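Carboxypeptidase 1 (Deinococcus radiodurans str. R1, PDB 5GIV) probably releases amino acids one after another from the C-terminus of peptides with broad specificity, as a zinc-dependent metallocarboxypeptidase of the M32 family. Local coordinates at residues A21-I26 / S51-L56; A28-D33 / A47-L52. All coordinates share one frame; numbering follows the deposited sequence.

How the interactions relate
From the N terminus, helix 8-36 runs first through 21-26 and then through 28-33; the chain turns back and helix 43-62 returns through 47-52 and 51-56. Interaction 2 closes the shorter loop, with 13 residues between its segments, and interaction 1 the longer, with 24, so interaction 2 is nested inside interaction 1 and the two do not cross. They share Ser51 and Leu52, their centres lie about 8 Å apart, and they meet where Leu53 CD1 packs on Leu30 CD1 at 3.5 Å. Together they join the C-terminal half of helix 8-36 to the middle of helix 43-62 as an antiparallel pair, and both reach the second subunit.

Interaction 1: A21-I26 / S51-L56; sequences ADFGGI and SLLAGL
Phe23 reaches Leu53 and Leu56 because its CG stands anti to the carbonyl carbon (chi1 -87°), which carries the ring across to helix 43-62. On the facing helix, the skewed first torsion of Leu53 (chi1 -99°) sends CD2 to the Phe23 ring and CD1 to Ile26. The two contacts with the ring differ in kind. Leu53 CD2 comes in at the edge, near the ring plane, 3.7 Å from Phe23 CE1. Leu56 CB instead approaches obliquely, also 3.7 Å from Phe23 CE1. The CD1, CE1 and CZ atoms of the ring thus meet two residues three apart on helix 43-62. The other methyl of Leu53, CD1, is directed at the CB and CG2 end of Ile26, the two side chains crossing at about a right angle; the modelled separation there is too short to be trusted in detail.

These apolar groups join the two arms of an antiparallel helical hairpin in the M32 carboxypeptidase fold: the local axes approach to 10.2 Å with 165° between their directions, and the nearest CA atoms are those of Phe23 and Leu53, 7.5 Å apart. No hydrogen bond spans the segments, and the 201 Å² they bury is shared among just four residues. Replacing Phe23 by an alanine would probably open a gap beside Leu53 CD2 and leave Leu56 CB without its aromatic neighbour. Leu53 also packs on Glu27 and Leu30 of helix 8-36, while Phe23 touches Arg57 and Arg60 farther along helix 43-62. Across the dimer interface, Phe23 packs on Leu56 of the second subunit, and Asp22 OD2 forms a salt bridge with Arg48 NE of that subunit.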
ATOM      1  N   ALA A  21      -7.689  11.655 -12.314  1.00 23.70           N
ATOM      2  CA  ALA A  21      -7.642  10.211 -12.112  1.00 23.65           C
ATOM      3  C   ALA A  21      -6.481   9.815 -11.206  1.00 23.70           C
ATOM      4  O   ALA A  21      -6.617   8.920 -10.360  1.00 23.69           O
ATOM      5  CB  ALA A  21      -7.546   9.498 -13.461  1.00 23.57           C
ATOM      6  N   ASP A  22      -5.328  10.474 -11.363  1.00 27.30           N
ATOM      7  CA  ASP A  22      -4.160  10.112 -10.558  1.00 27.35           C
ATOM      8  C   ASP A  22      -4.367  10.460  -9.085  1.00 27.41           C
ATOM      9  O   ASP A  22      -4.039   9.658  -8.199  1.00 27.41           O
ATOM     10  CB  ASP A  22      -2.901  10.775 -11.124  1.00 27.42           C
ATOM     11  CG  ASP A  22      -2.512  10.216 -12.489  1.00 27.37           C
ATOM     12  OD1 ASP A  22      -3.015   9.129 -12.853  1.00 27.31           O
ATOM     13  OD2 ASP A  22      -1.689  10.843 -13.192  1.00 27.41           O
ATOM     14  N   PHE A  23      -4.920  11.643  -8.794  1.00 26.07           N
ATOM     15  CA  PHE A  23      -5.319  11.909  -7.419  1.00 26.11           C
ATOM     16  C   PHE A  23      -6.237  10.809  -6.911  1.00 26.05           C
ATOM     17  O   PHE A  23      -6.070  10.313  -5.792  1.00 26.08           O
ATOM     18  CB  PHE A  23      -6.024  13.262  -7.304  1.00 26.17           C
ATOM     19  CG  PHE A  23      -5.097  14.424  -7.098  1.00 26.28           C
ATOM     20  CD1 PHE A  23      -4.495  14.636  -5.864  1.00 26.37           C
ATOM     21  CD2 PHE A  23      -4.864  15.334  -8.117  1.00 26.31           C
ATOM     22  CE1 PHE A  23      -3.644  15.712  -5.663  1.00 26.50           C
ATOM     23  CE2 PHE A  23      -4.013  16.421  -7.924  1.00 26.45           C
ATOM     24  CZ  PHE A  23      -3.405  16.610  -6.691  1.00 26.54           C
ATOM     25  N   GLY A  24      -7.197  10.395  -7.741  1.00 23.75           N
ATOM     26  CA  GLY A  24      -8.122   9.352  -7.333  1.00 23.69           C
ATOM     27  C   GLY A  24      -7.431   8.046  -7.004  1.00 23.68           C
ATOM     28  O   GLY A  24      -7.783   7.377  -6.030  1.00 23.69           O
ATOM     29  N   GLY A  25      -6.459   7.645  -7.824  1.00 19.06           N
ATOM     30  CA  GLY A  25      -5.714   6.435  -7.521  1.00 19.06           C
ATOM     31  C   GLY A  25      -4.937   6.548  -6.221  1.00 19.14           C
ATOM     32  O   GLY A  25      -4.902   5.608  -5.425  1.00 19.16           O
ATOM     33  N   ILE A  26      -4.317   7.711  -5.983  1.00 19.32           N
ATOM     34  CA  ILE A  26      -3.537   7.901  -4.763  1.00 19.41           C
ATOM     35  C   ILE A  26      -4.442   7.928  -3.540  1.00 19.43           C
ATOM     36  O   ILE A  26      -4.141   7.297  -2.517  1.00 19.47           O
ATOM     37  CB  ILE A  26      -2.680   9.174  -4.859  1.00 19.48           C
ATOM     38  CG1 ILE A  26      -1.687   9.065  -6.016  1.00 19.47           C
ATOM     39  CG2 ILE A  26      -1.957   9.413  -3.550  1.00 19.59           C
ATOM     40  CD1 ILE A  26      -0.894  10.322  -6.241  1.00 19.54           C
ATOM     41  N   SER A  51      -6.997  13.674   4.382  1.00 31.54           N
ATOM     42  CA  SER A  51      -7.634  14.979   4.342  1.00 31.59           C
ATOM     43  C   SER A  51      -6.851  15.933   3.451  1.00 31.65           C
ATOM     44  O   SER A  51      -7.439  16.697   2.671  1.00 31.63           O
ATOM     45  CB  SER A  51      -7.743  15.524   5.767  1.00 31.68           C
ATOM     46  OG  SER A  51      -8.194  16.864   5.784  1.00 31.77           O
ATOM     47  N   LEU A  52      -5.520  15.890   3.541  1.00 29.19           N
ATOM     48  CA  LEU A  52      -4.690  16.729   2.682  1.00 29.26           C
ATOM     49  C   LEU A  52      -4.947  16.424   1.209  1.00 29.15           C
ATOM     50  O   LEU A  52      -5.125  17.335   0.394  1.00 29.18           O
ATOM     51  CB  LEU A  52      -3.213  16.539   3.042  1.00 29.34           C
ATOM     52  CG  LEU A  52      -2.169  17.256   2.185  1.00 29.42           C
ATOM     53  CD1 LEU A  52      -2.304  18.765   2.318  1.00 29.53           C
ATOM     54  CD2 LEU A  52      -0.755  16.796   2.535  1.00 29.48           C
ATOM     55  N   LEU A  53      -4.999  15.139   0.851  1.00 26.99           N
ATOM     56  CA  LEU A  53      -5.201  14.793  -0.550  1.00 26.90           C
ATOM     57  C   LEU A  53      -6.620  15.109  -1.004  1.00 26.85           C
ATOM     58  O   LEU A  53      -6.829  15.554  -2.139  1.00 26.83           O
ATOM     59  CB  LEU A  53      -4.889  13.320  -0.789  1.00 26.82           C
ATOM     60  CG  LEU A  53      -3.511  13.001  -1.368  1.00 26.85           C
ATOM     61  CD1 LEU A  53      -3.528  11.589  -1.949  1.00 26.77           C
ATOM     62  CD2 LEU A  53      -3.075  14.032  -2.415  1.00 26.90           C
ATOM     63  N   ALA A  54      -7.610  14.898  -0.134  1.00 27.04           N
ATOM     64  CA  ALA A  54      -8.973  15.274  -0.490  1.00 27.00           C
ATOM     65  C   ALA A  54      -9.054  16.757  -0.835  1.00 27.09           C
ATOM     66  O   ALA A  54      -9.710  17.143  -1.813  1.00 27.06           O
ATOM     67  CB  ALA A  54      -9.929  14.924   0.649  1.00 27.00           C
ATOM     68  N   GLY A  55      -8.359  17.600  -0.065  1.00 31.27           N
ATOM     69  CA  GLY A  55      -8.377  19.027  -0.345  1.00 31.38           C
ATOM     70  C   GLY A  55      -7.747  19.378  -1.678  1.00 31.41           C
ATOM     71  O   GLY A  55      -8.291  20.182  -2.439  1.00 31.43           O
ATOM     72  N   LEU A  56      -6.588  18.787  -1.982  1.00 36.75           N
ATOM     73  CA  LEU A  56      -5.931  19.079  -3.254  1.00 36.76           C
ATOM     74  C   LEU A  56      -6.782  18.615  -4.428  1.00 36.63           C
ATOM     75  O   LEU A  56      -6.973  19.350  -5.404  1.00 36.65           O
ATOM     76  CB  LEU A  56      -4.547  18.428  -3.304  1.00 36.77           C
ATOM     77  CG  LEU A  56      -3.505  19.026  -2.359  1.00 36.93           C
ATOM     78  CD1 LEU A  56      -2.259  18.163  -2.306  1.00 36.94           C
ATOM     79  CD2 LEU A  56      -3.160  20.445  -2.791  1.00 37.06           C
TER

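Interaction 2: A28-D33 / A47-L52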
ATOM      1  N   ALA A  28      -7.161   6.399  -3.301  1.00 18.51           N
ATOM      2  CA  ALA A  28      -7.564   5.007  -3.136  1.00 18.48           C
ATOM      3  C   ALA A  28      -6.466   4.191  -2.473  1.00 18.52           C
ATOM      4  O   ALA A  28      -6.747   3.318  -1.641  1.00 18.54           O
ATOM      5  CB  ALA A  28      -7.944   4.414  -4.499  1.00 18.42           C
ATOM      6  N   LEU A  29      -5.208   4.461  -2.825  1.00 19.69           N
ATOM      7  CA  LEU A  29      -4.099   3.756  -2.192  1.00 19.75           C
ATOM      8  C   LEU A  29      -4.045   4.052  -0.703  1.00 19.82           C
ATOM      9  O   LEU A  29      -3.797   3.156   0.105  1.00 19.87           O
ATOM     10  CB  LEU A  29      -2.774   4.139  -2.856  1.00 19.78           C
ATOM     11  CG  LEU A  29      -1.519   3.579  -2.177  1.00 19.86           C
ATOM     12  CD1 LEU A  29      -1.568   2.059  -2.133  1.00 19.86           C
ATOM     13  CD2 LEU A  29      -0.263   4.068  -2.891  1.00 19.90           C
ATOM     14  N   LEU A  30      -4.256   5.307  -0.324  1.00 20.16           N
ATOM     15  CA  LEU A  30      -4.259   5.651   1.093  1.00 20.23           C
ATOM     16  C   LEU A  30      -5.358   4.903   1.829  1.00 20.22           C
ATOM     17  O   LEU A  30      -5.160   4.453   2.960  1.00 20.27           O
ATOM     18  CB  LEU A  30      -4.428   7.156   1.262  1.00 20.25           C
ATOM     19  CG  LEU A  30      -3.202   8.003   0.959  1.00 20.31           C
ATOM     20  CD1 LEU A  30      -3.638   9.460   0.770  1.00 20.34           C
ATOM     21  CD2 LEU A  30      -2.164   7.870   2.076  1.00 20.42           C
ATOM     22  N   GLY A  31      -6.532   4.773   1.204  1.00 17.79           N
ATOM     23  CA  GLY A  31      -7.617   4.038   1.833  1.00 17.74           C
ATOM     24  C   GLY A  31      -7.417   2.534   1.796  1.00 17.72           C
ATOM     25  O   GLY A  31      -7.718   1.832   2.770  1.00 17.71           O
ATOM     26  N   TRP A  32      -6.909   2.014   0.676  1.00 19.58           N
ATOM     27  CA  TRP A  32      -6.658   0.578   0.598  1.00 19.61           C
ATOM     28  C   TRP A  32      -5.647   0.147   1.650  1.00 19.69           C
ATOM     29  O   TRP A  32      -5.855  -0.847   2.355  1.00 19.73           O
ATOM     30  CB  TRP A  32      -6.176   0.198  -0.801  1.00 19.57           C
ATOM     31  CG  TRP A  32      -5.676  -1.222  -0.894  1.00 19.60           C
ATOM     32  CD1 TRP A  32      -6.406  -2.337  -1.187  1.00 19.59           C
ATOM     33  CD2 TRP A  32      -4.328  -1.664  -0.698  1.00 19.65           C
ATOM     34  NE1 TRP A  32      -5.593  -3.450  -1.195  1.00 19.64           N
ATOM     35  CE2 TRP A  32      -4.313  -3.061  -0.896  1.00 19.68           C
ATOM     36  CE3 TRP A  32      -3.130  -1.011  -0.377  1.00 19.70           C
ATOM     37  CZ2 TRP A  32      -3.152  -3.819  -0.770  1.00 19.75           C
ATOM     38  CZ3 TRP A  32      -1.975  -1.765  -0.258  1.00 19.75           C
ATOM     39  CH2 TRP A  32      -1.993  -3.156  -0.455  1.00 19.78           C
ATOM     40  N   ASP A  33      -4.545   0.891   1.774  1.00 17.78           N
ATOM     41  CA  ASP A  33      -3.543   0.561   2.778  1.00 17.81           C
ATOM     42  C   ASP A  33      -4.096   0.729   4.187  1.00 17.82           C
ATOM     43  O   ASP A  33      -3.762  -0.053   5.088  1.00 17.83           O
ATOM     44  CB  ASP A  33      -2.298   1.433   2.565  1.00 17.87           C
ATOM     45  CG  ASP A  33      -1.236   1.223   3.639  1.00 17.91           C
ATOM     46  OD1 ASP A  33      -0.501   0.206   3.578  1.00 17.92           O
ATOM     47  OD2 ASP A  33      -1.153   2.084   4.546  1.00 17.94           O
ATOM     48  N   ALA A  47      -5.232   9.740   8.542  1.00 25.78           N
ATOM     49  CA  ALA A  47      -6.435  10.539   8.310  1.00 25.75           C
ATOM     50  C   ALA A  47      -6.082  11.961   7.879  1.00 25.81           C
ATOM     51  O   ALA A  47      -6.740  12.547   7.007  1.00 25.77           O
ATOM     52  CB  ALA A  47      -7.307  10.549   9.565  1.00 25.76           C
ATOM     53  N   ARG A  48      -5.032  12.528   8.462  1.00 22.69           N
ATOM     54  CA  ARG A  48      -4.622  13.860   8.042  1.00 22.76           C
ATOM     55  C   ARG A  48      -4.061  13.820   6.628  1.00 22.72           C
ATOM     56  O   ARG A  48      -4.300  14.739   5.832  1.00 22.73           O
ATOM     57  CB  ARG A  48      -3.605  14.431   9.037  1.00 22.88           C
ATOM     58  CG  ARG A  48      -3.280  15.912   8.870  1.00 22.98           C
ATOM     59  CD  ARG A  48      -2.263  16.344   9.920  1.00 23.11           C
ATOM     60  NE  ARG A  48      -1.051  15.541   9.814  1.00 23.12           N
ATOM     61  CZ  ARG A  48      -0.724  14.550  10.636  1.00 23.13           C
ATOM     62  NH1 ARG A  48      -1.504  14.249  11.660  1.00 23.12           N
ATOM     63  NH2 ARG A  48       0.388  13.862  10.434  1.00 23.15           N
ATOM     64  N   GLN A  49      -3.294  12.776   6.303  1.00 25.47           N
ATOM     65  CA  GLN A  49      -2.820  12.600   4.932  1.00 25.42           C
ATOM     66  C   GLN A  49      -3.989  12.524   3.956  1.00 25.33           C
ATOM     67  O   GLN A  49      -3.983  13.180   2.907  1.00 25.31           O
ATOM     68  CB  GLN A  49      -1.956  11.343   4.825  1.00 25.41           C
ATOM     69  CG  GLN A  49      -0.631  11.404   5.572  1.00 25.54           C
ATOM     70  CD  GLN A  49       0.037  10.039   5.659  1.00 25.54           C
ATOM     71  OE1 GLN A  49      -0.558   9.020   5.304  1.00 25.46           O
ATOM     72  NE2 GLN A  49       1.278  10.014   6.142  1.00 25.63           N
ATOM     73  N   GLN A  50      -5.014  11.738   4.295  1.00 30.59           N
ATOM     74  CA  GLN A  50      -6.164  11.612   3.405  1.00 30.50           C
ATOM     75  C   GLN A  50      -6.881  12.944   3.272  1.00 30.54           C
ATOM     76  O   GLN A  50      -7.308  13.326   2.174  1.00 30.49           O
ATOM     77  CB  GLN A  50      -7.120  10.528   3.913  1.00 30.44           C
ATOM     78  CG  GLN A  50      -6.541   9.122   3.823  1.00 30.41           C
ATOM     79  CD  GLN A  50      -7.403   8.085   4.491  1.00 30.40           C
ATOM     80  OE1 GLN A  50      -7.457   7.997   5.721  1.00 30.47           O
ATOM     81  NE2 GLN A  50      -8.086   7.282   3.685  1.00 30.34           N
ATOM     82  N   SER A  51      -6.997  13.674   4.382  1.00 31.54           N
ATOM     83  CA  SER A  51      -7.634  14.979   4.342  1.00 31.59           C
ATOM     84  C   SER A  51      -6.851  15.933   3.451  1.00 31.65           C
ATOM     85  O   SER A  51      -7.439  16.697   2.671  1.00 31.63           O
ATOM     86  CB  SER A  51      -7.743  15.524   5.767  1.00 31.68           C
ATOM     87  OG  SER A  51      -8.194  16.864   5.784  1.00 31.77           O
ATOM     88  N   LEU A  52      -5.520  15.890   3.541  1.00 29.19           N
ATOM     89  CA  LEU A  52      -4.690  16.729   2.682  1.00 29.26           C
ATOM     90  C   LEU A  52      -4.947  16.424   1.209  1.00 29.15           C
ATOM     91  O   LEU A  52      -5.125  17.335   0.394  1.00 29.18           O
ATOM     92  CB  LEU A  52      -3.213  16.539   3.042  1.00 29.34           C
ATOM     93  CG  LEU A  52      -2.169  17.256   2.185  1.00 29.42           C
ATOM     94  CD1 LEU A  52      -2.304  18.765   2.318  1.00 29.53           C
ATOM     95  CD2 LEU A  52      -0.755  16.796   2.535  1.00 29.48           C
TER
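Gln49 and Gln50, consecutive on helix 43-62, meet Leu30 and Gly31 in different ways. Gln49 comes first: its CB is directed toward helix 8-36, and its chain is extended beyond CG (chi2 168°), which carries the amide out to Leu30. There OE1 lies 3.8 Å from Leu30 CD2, a van der Waals contact in which the two side chains cross at about a right angle. The polar partners of this amide lie elsewhere: OE1 is hydrogen-bonded to Arg46 NE, and NE2 donates to the backbone O of Leu241 of the second subunit. Both ends of the buried amide are therefore satisfied, which should limit its freedom to flip.

Gln50 follows, and here both the aliphatic part and the amide end make contact. Its CG sits 3.9 Å from Leu30 CB, while the extended chain continues past the leucine to bring NE2 to Gly31, 3.8 Å from Gly31 CA and 3.9 Å from Gly31 N. The amide nitrogen rests against the Gly31 backbone; this is packing, since no hydrogen bond links the segments. Leu30 meets both glutamines with different atoms, CD2 with Gln49 and CB with Gln50; turning CG beside the backbone N (chi1 -75°) is what places CD2 at the Gln49 amide. Beyond this contact, Leu30 packs on Leu29 of the second subunit.

The local axes approach to 10.2 Å at 160°, and the nearest CA atoms, those of Leu30 and Gln50, are 6.7 Å apart. That geometry, with only 13 residues separating the segments, is that of an antiparallel helical hairpin, here the N-terminal one of an M32 carboxypeptidase, lying against the dimer partner and away from the zinc site.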